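Local coordinates for chitinase (Chromobacterium violaceum, PDB 4TXG), which probably hydrolyses the glycosidic bonds of chitin with a family 18 glycoside hydrolase domain, and is also expected to bind carbohydrate, at residues A138-G143 / G361-I366; F190-G195 / G259-A264; I657-S662 / I681-Q686. One frame throughout, in Å; residues are numbered along the deposited sequence.

Interaction 1 of 3, residues A138-G143 / G361-I366; sequences AVYKQG and GRYYQI
Y140 turns the edge of its ring toward the face of Y363 in an offset edge-to-face pair, the two planes at 73° and the ring centroids 5.6 Å apart. The closest carbons are the CE2 atoms of Y140 and Y363, at 3.7 Å. V139 fills the angle between the rings: its CG1 lies over the centre of the Y140 ring, while its CG2 meets CB of Y363. With CG1 anti to the backbone N (chi1 166°), CG1 lies toward Y140 and CG2 toward Y363; a beta-branched residue suits a wedge of this kind. Beyond the rings, NE2 of Q365 donates to OH of Y140 at 3.0 Å, an almost straight bond (170°) with the hydroxyl in the plane of the amide. The extended glutamine chain has the length to bring its amide to the phenol. Tyrosine fits both ring positions, since each phenol OH also bonds OD1 of D390, a carboxylate that thus ties the pair together at their polar ends. The loop carrying V139 and Y140 lies ahead of barrel strand 155-161, and it packs here against the chain that leaves helix 338-360 and enters strand 365-371 of the TIM barrel.

Interaction 2 of 3, residues F190-G195 / G259-A264; sequences FAHVDG and GGYFDA
H192 and Y261 meet chiefly through a CH-pi contact: CB of Y261 sits over one face of the imidazole, 3.5 Å from its centroid and 18° off the ring normal. The nearest ring atom is CD2 of H192, 3.4 Å from CB of Y261. A flat imidazole suits this place because it offers a face on which a CH group can pack. The planes of the H192 and Y261 rings are only 21° apart, yet the rings are offset enough that there is little stacking, with centroids 5.0 Å apart; it is the start of the tyrosine side chain, more than its ring, that the histidine receives.

Van der Waals contacts with backbone make up a second group. The tyrosine ring runs alongside the backbone that follows H192, its CD2 3.9 Å from O of V193 and its CE2 equally far from N of G195.

Polar contact runs through water. No direct hydrogen bond joins the segments, but one water accepts from N of V193 and lies 3.0 Å from O of G260, to which it can donate. The contact sets the C-terminal end of TIM-barrel strand 185-193, where it pairs with strand 199-200, against the short strand 261-262, which follows helix 254-257 and pairs with strand 268-269.

Interaction 3 of 3, residues I657-S662 / I681-Q686; sequences IDVGFS and IVNRSQ
The phenyl ring of F661 carries CG2 of I681 over one face, offset toward the rim, and CG1 of the same isoleucine approaches its CD2 at 3.7 Å. The guanidinium of R684 has N of G660 over one face and OD1 of D658 at its edge. NH1 of R684 donates to that oxygen at 3.2 Å in a bent salt bridge, on the syn side but well out of the carboxylate plane; the planes of the two groups are 69° apart. With its chain extended from CG to NE, the arginine reaches back over G660, where the missing side chain leaves room: CA of G660 is 3.8 Å from NH2 of R684.

Between these groups, which lie on opposite faces, runs an antiparallel pairing. G660 and V682 form the hydrogen-bonded pair, N of each bonded to O of the other at 2.9 Å. V659 with N683 and F661 with I681 are non-hydrogen-bonded pairs, and CG1 of V659 touches CG2 of I681. Where the pairing ends, N of R684 bonds O of D658. OD1 of N683 accepts from N of S685, an Asx turn, and also from OG of S685; asparagine suits the site because its ND2 donates to O of T687 and O of L747.

At D658, the centre of an inverse gamma turn, the chain passes from strand 656-657 of a six-stranded sheet to marginal strand 659-664 of a four-stranded one, paired with 678-683. The two sheets pack as a beta sandwich: V659 touches V771 of strand 767-773, and F661 stacks on Y769 and touches I780.

In the fold
Interactions 1 and 2 both reach the barrel sheet of the glycosyl hydrolase family 18 region, and 190-195/259-264 is nested in the chain loop that 138-143/361-366 closes; their centres are 30 Å apart. Interaction 3 follows later in the sequence, in the Chitinase C range, with its centre 44 Å from that of interaction 2. Interaction 1 is buried, a loop held by aromatic packing and phenol hydrogen bonds. Interaction 2, only partly buried, depends on a CH-pi contact and a water bridge. Interaction 3, also largely buried, is the one built on direct backbone pairing of adjacent strands, apolar on one face and carrying a salt bridge beside the exposed R684.

Interaction 1 of 3, residues A138-G143 / G361-I366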
# COMPACT_ATOMS: atom_id res chain seq x y z
N ALA A 138 11.76 15.78 15.32
CA ALA A 138 10.49 15.78 16.04
C ALA A 138 9.78 14.42 15.98
O ALA A 138 8.99 14.09 16.86
CB ALA A 138 9.57 16.88 15.49
N VAL A 139 10.08 13.63 14.94
CA VAL A 139 9.38 12.37 14.68
C VAL A 139 10.36 11.21 14.52
O VAL A 139 10.02 10.05 14.76
CB VAL A 139 8.48 12.50 13.41
CG1 VAL A 139 8.00 11.14 12.90
CG2 VAL A 139 7.28 13.41 13.68
N TYR A 140 11.59 11.53 14.11
CA TYR A 140 12.59 10.50 13.84
C TYR A 140 13.79 10.57 14.77
O TYR A 140 14.11 11.62 15.34
CB TYR A 140 13.07 10.61 12.39
CG TYR A 140 11.96 10.39 11.39
CD1 TYR A 140 11.42 9.13 11.20
CD2 TYR A 140 11.44 11.45 10.64
CE1 TYR A 140 10.39 8.91 10.29
CE2 TYR A 140 10.41 11.24 9.72
CZ TYR A 140 9.89 9.97 9.56
OH TYR A 140 8.87 9.75 8.65
N LYS A 141 14.46 9.44 14.93
CA LYS A 141 15.68 9.34 15.72
C LYS A 141 16.87 9.69 14.86
O LYS A 141 16.74 9.77 13.64
CB LYS A 141 15.84 7.92 16.28
CG LYS A 141 14.59 7.39 16.94
CD LYS A 141 14.69 5.89 17.18
CE LYS A 141 13.36 5.35 17.67
NZ LYS A 141 13.44 3.89 17.96
N GLN A 142 18.03 9.89 15.48
CA GLN A 142 19.23 10.05 14.67
C GLN A 142 19.43 8.75 13.90
O GLN A 142 19.33 7.66 14.46
CB GLN A 142 20.45 10.39 15.54
CG GLN A 142 20.31 11.77 16.18
CD GLN A 142 21.61 12.33 16.70
OE1 GLN A 142 22.69 11.98 16.21
NE2 GLN A 142 21.53 13.21 17.69
N GLY A 143 19.64 8.88 12.59
CA GLY A 143 19.69 7.72 11.72
C GLY A 143 18.40 7.50 10.95
O GLY A 143 18.36 6.72 10.00
N GLY A 361 7.26 24.20 13.11
CA GLY A 361 8.10 23.54 14.10
C GLY A 361 7.60 22.17 14.50
O GLY A 361 7.84 21.72 15.62
N ARG A 362 6.89 21.50 13.59
CA ARG A 362 6.46 20.12 13.82
C ARG A 362 6.40 19.42 12.47
O ARG A 362 6.18 20.05 11.46
CB ARG A 362 5.12 20.07 14.54
CG ARG A 362 3.93 20.51 13.71
CD ARG A 362 3.21 19.31 13.15
NE ARG A 362 2.01 18.97 13.91
CZ ARG A 362 1.57 17.72 14.06
NH1 ARG A 362 0.46 17.47 14.76
NH2 ARG A 362 2.25 16.72 13.50
N TYR A 363 6.61 18.11 12.46
CA TYR A 363 6.77 17.41 11.20
C TYR A 363 5.46 16.87 10.64
O TYR A 363 4.58 16.43 11.39
CB TYR A 363 7.77 16.26 11.40
CG TYR A 363 8.14 15.59 10.12
CD1 TYR A 363 9.00 16.21 9.22
CD2 TYR A 363 7.62 14.35 9.79
CE1 TYR A 363 9.34 15.60 8.03
CE2 TYR A 363 7.95 13.74 8.60
CZ TYR A 363 8.81 14.37 7.73
OH TYR A 363 9.16 13.79 6.54
N TYR A 364 5.32 16.89 9.31
CA TYR A 364 4.16 16.32 8.64
C TYR A 364 4.58 15.18 7.71
O TYR A 364 5.42 15.37 6.84
CB TYR A 364 3.39 17.37 7.83
CG TYR A 364 2.89 18.54 8.66
CD1 TYR A 364 1.86 18.37 9.58
CD2 TYR A 364 3.45 19.80 8.53
CE1 TYR A 364 1.40 19.43 10.35
CE2 TYR A 364 3.00 20.88 9.30
CZ TYR A 364 1.97 20.68 10.20
OH TYR A 364 1.52 21.74 10.97
N GLN A 365 3.99 14.01 7.91
CA GLN A 365 4.32 12.84 7.11
C GLN A 365 3.48 12.76 5.83
O GLN A 365 2.32 13.17 5.80
CB GLN A 365 4.14 11.55 7.93
CG GLN A 365 5.25 11.32 8.97
CD GLN A 365 5.09 10.01 9.74
OE1 GLN A 365 4.01 9.72 10.26
NE2 GLN A 365 6.16 9.21 9.82
N ILE A 366 4.09 12.26 4.76
CA ILE A 366 3.32 11.84 3.58
C ILE A 366 3.44 10.35 3.42
O ILE A 366 4.56 9.82 3.33
CB ILE A 366 3.80 12.50 2.30
CG1 ILE A 366 3.85 14.01 2.47
CG2 ILE A 366 2.87 12.12 1.12
CD1 ILE A 366 4.31 14.70 1.23

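Interaction 2 of 3, residues F190-G195 / G259-A264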
# COMPACT_ATOMS: atom_id res chain seq x y z
N PHE A 190 -12.66 8.29 4.43
CA PHE A 190 -11.77 8.89 3.43
C PHE A 190 -12.06 10.36 3.22
O PHE A 190 -13.22 10.78 3.26
CB PHE A 190 -11.94 8.23 2.05
CG PHE A 190 -11.28 6.90 1.91
CD1 PHE A 190 -9.90 6.79 1.89
CD2 PHE A 190 -12.05 5.76 1.75
CE1 PHE A 190 -9.31 5.55 1.73
CE2 PHE A 190 -11.46 4.52 1.59
CZ PHE A 190 -10.09 4.43 1.58
N ALA A 191 -11.02 11.14 2.94
CA ALA A 191 -11.20 12.42 2.26
C ALA A 191 -11.21 12.16 0.75
O ALA A 191 -10.85 11.08 0.28
CB ALA A 191 -10.10 13.41 2.64
N HIS A 192 -11.65 13.16 -0.02
CA HIS A 192 -11.63 13.05 -1.47
C HIS A 192 -11.09 14.34 -2.05
O HIS A 192 -10.85 15.30 -1.33
CB HIS A 192 -13.04 12.77 -2.02
CG HIS A 192 -14.03 13.85 -1.72
ND1 HIS A 192 -14.83 13.82 -0.60
CD2 HIS A 192 -14.35 14.98 -2.39
CE1 HIS A 192 -15.60 14.90 -0.59
NE2 HIS A 192 -15.34 15.61 -1.67
N VAL A 193 -10.87 14.33 -3.36
CA VAL A 193 -10.48 15.53 -4.10
C VAL A 193 -11.75 16.17 -4.64
O VAL A 193 -12.47 15.56 -5.43
CB VAL A 193 -9.53 15.19 -5.25
CG1 VAL A 193 -9.18 16.45 -6.05
CG2 VAL A 193 -8.29 14.50 -4.71
N ASP A 194 -12.05 17.40 -4.21
CA ASP A 194 -13.34 17.96 -4.59
C ASP A 194 -13.25 18.68 -5.94
O ASP A 194 -12.22 18.65 -6.60
CB ASP A 194 -13.91 18.88 -3.48
CG ASP A 194 -13.17 20.20 -3.30
OD1 ASP A 194 -12.41 20.65 -4.18
OD2 ASP A 194 -13.39 20.83 -2.25
N GLY A 195 -14.35 19.31 -6.34
CA GLY A 195 -14.46 19.96 -7.63
C GLY A 195 -13.52 21.14 -7.83
O GLY A 195 -13.34 21.62 -8.96
N GLY A 259 -11.81 8.84 -8.07
CA GLY A 259 -12.19 9.56 -9.28
C GLY A 259 -13.48 10.34 -9.19
O GLY A 259 -14.04 10.74 -10.21
N GLY A 260 -13.97 10.57 -7.98
CA GLY A 260 -15.22 11.28 -7.81
C GLY A 260 -15.55 11.38 -6.33
O GLY A 260 -14.70 11.10 -5.50
N TYR A 261 -16.77 11.77 -6.01
CA TYR A 261 -17.18 11.90 -4.61
C TYR A 261 -18.68 11.76 -4.50
O TYR A 261 -19.41 11.96 -5.47
CB TYR A 261 -16.71 13.24 -4.02
CG TYR A 261 -17.14 14.46 -4.81
CD1 TYR A 261 -18.37 15.06 -4.60
CD2 TYR A 261 -16.29 15.01 -5.76
CE1 TYR A 261 -18.75 16.18 -5.31
CE2 TYR A 261 -16.66 16.12 -6.48
CZ TYR A 261 -17.89 16.71 -6.25
OH TYR A 261 -18.25 17.81 -6.98
N PHE A 262 -19.15 11.41 -3.31
CA PHE A 262 -20.58 11.19 -3.10
C PHE A 262 -21.26 12.48 -2.68
O PHE A 262 -20.68 13.28 -1.95
CB PHE A 262 -20.79 10.10 -2.05
CG PHE A 262 -20.37 8.75 -2.51
CD1 PHE A 262 -21.18 8.01 -3.35
CD2 PHE A 262 -19.14 8.22 -2.14
CE1 PHE A 262 -20.79 6.76 -3.80
CE2 PHE A 262 -18.74 6.97 -2.58
CZ PHE A 262 -19.57 6.24 -3.42
N ASP A 263 -22.49 12.70 -3.16
CA ASP A 263 -23.22 13.90 -2.78
C ASP A 263 -24.11 13.63 -1.57
O ASP A 263 -24.08 12.53 -1.01
CB ASP A 263 -24.05 14.45 -3.95
CG ASP A 263 -25.16 13.50 -4.42
OD1 ASP A 263 -25.51 12.53 -3.71
OD2 ASP A 263 -25.70 13.74 -5.53
N ALA A 264 -24.88 14.63 -1.18
CA ALA A 264 -25.72 14.55 0.02
C ALA A 264 -26.78 13.45 -0.06
O ALA A 264 -27.25 12.96 0.96
CB ALA A 264 -26.38 15.90 0.28
O HOH W 1 -12.04 12.52 -5.42

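Interaction 3 of 3, residues I657-S662 / I681-Q686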
# COMPACT_ATOMS: atom_id res chain seq x y z
N ILE A 657 30.96 9.70 -6.48
CA ILE A 657 31.14 10.41 -7.75
C ILE A 657 29.75 10.80 -8.25
O ILE A 657 28.78 10.08 -8.00
CB ILE A 657 31.89 9.53 -8.79
CG1 ILE A 657 32.22 10.34 -10.06
CG2 ILE A 657 31.10 8.26 -9.11
CD1 ILE A 657 33.12 9.61 -11.05
N ASP A 658 29.63 11.94 -8.93
CA ASP A 658 28.31 12.37 -9.38
C ASP A 658 27.97 11.77 -10.74
O ASP A 658 28.15 12.41 -11.78
CB ASP A 658 28.22 13.89 -9.45
CG ASP A 658 26.79 14.39 -9.42
OD1 ASP A 658 25.86 13.57 -9.57
OD2 ASP A 658 26.61 15.61 -9.24
N VAL A 659 27.51 10.53 -10.71
CA VAL A 659 27.01 9.85 -11.90
C VAL A 659 25.54 9.56 -11.63
O VAL A 659 25.18 9.08 -10.55
CB VAL A 659 27.80 8.56 -12.19
CG1 VAL A 659 27.16 7.77 -13.33
CG2 VAL A 659 29.25 8.91 -12.52
N GLY A 660 24.69 9.89 -12.60
CA GLY A 660 23.26 9.71 -12.44
C GLY A 660 22.75 8.51 -13.23
O GLY A 660 23.26 8.21 -14.31
N PHE A 661 21.74 7.84 -12.68
CA PHE A 661 21.13 6.67 -13.31
C PHE A 661 19.62 6.79 -13.32
O PHE A 661 19.03 7.15 -12.30
CB PHE A 661 21.48 5.38 -12.58
CG PHE A 661 22.94 5.01 -12.60
CD1 PHE A 661 23.84 5.62 -11.74
CD2 PHE A 661 23.39 4.02 -13.46
CE1 PHE A 661 25.17 5.27 -11.75
CE2 PHE A 661 24.73 3.66 -13.47
CZ PHE A 661 25.62 4.29 -12.62
N SER A 662 18.98 6.46 -14.44
CA SER A 662 17.52 6.36 -14.43
C SER A 662 16.98 5.45 -15.53
O SER A 662 17.53 5.41 -16.63
CB SER A 662 16.88 7.75 -14.55
OG SER A 662 17.34 8.42 -15.70
N ILE A 681 22.65 6.75 -18.30
CA ILE A 681 23.72 7.01 -17.34
C ILE A 681 24.35 8.33 -17.71
O ILE A 681 24.73 8.53 -18.86
CB ILE A 681 24.79 5.89 -17.34
CG1 ILE A 681 24.16 4.52 -17.07
CG2 ILE A 681 25.90 6.21 -16.34
CD1 ILE A 681 25.11 3.35 -17.37
N VAL A 682 24.44 9.25 -16.75
CA VAL A 682 24.99 10.58 -17.02
C VAL A 682 26.20 10.85 -16.14
O VAL A 682 26.15 10.72 -14.92
CB VAL A 682 23.94 11.69 -16.77
CG1 VAL A 682 24.49 13.06 -17.18
CG2 VAL A 682 22.65 11.38 -17.52
N ASN A 683 27.30 11.23 -16.78
CA ASN A 683 28.51 11.57 -16.05
C ASN A 683 28.51 13.06 -15.71
O ASN A 683 28.71 13.90 -16.58
CB ASN A 683 29.74 11.19 -16.88
CG ASN A 683 31.05 11.54 -16.20
OD1 ASN A 683 31.07 11.91 -15.03
ND2 ASN A 683 32.15 11.42 -16.94
N ARG A 684 28.26 13.39 -14.44
CA ARG A 684 28.28 14.80 -14.01
C ARG A 684 29.55 15.13 -13.23
O ARG A 684 29.61 16.14 -12.51
CB ARG A 684 27.06 15.13 -13.16
CG ARG A 684 25.73 14.86 -13.85
CD ARG A 684 24.56 15.32 -13.00
NE ARG A 684 23.33 14.61 -13.34
CZ ARG A 684 22.77 13.68 -12.57
NH1 ARG A 684 23.30 13.35 -11.40
NH2 ARG A 684 21.66 13.08 -12.97
N SER A 685 30.57 14.29 -13.35
CA SER A 685 31.88 14.66 -12.84
C SER A 685 32.61 15.48 -13.90
O SER A 685 32.07 15.71 -14.99
CB SER A 685 32.69 13.42 -12.48
OG SER A 685 33.22 12.82 -13.65
N GLN A 686 33.82 15.93 -13.58
CA GLN A 686 34.68 16.60 -14.55
C GLN A 686 35.75 15.64 -15.08
O GLN A 686 36.75 16.07 -15.65
CB GLN A 686 35.34 17.83 -13.93
CG GLN A 686 34.37 18.86 -13.39
CD GLN A 686 35.07 20.12 -12.93
OE1 GLN A 686 36.17 20.44 -13.40
NE2 GLN A 686 34.46 20.84 -12.01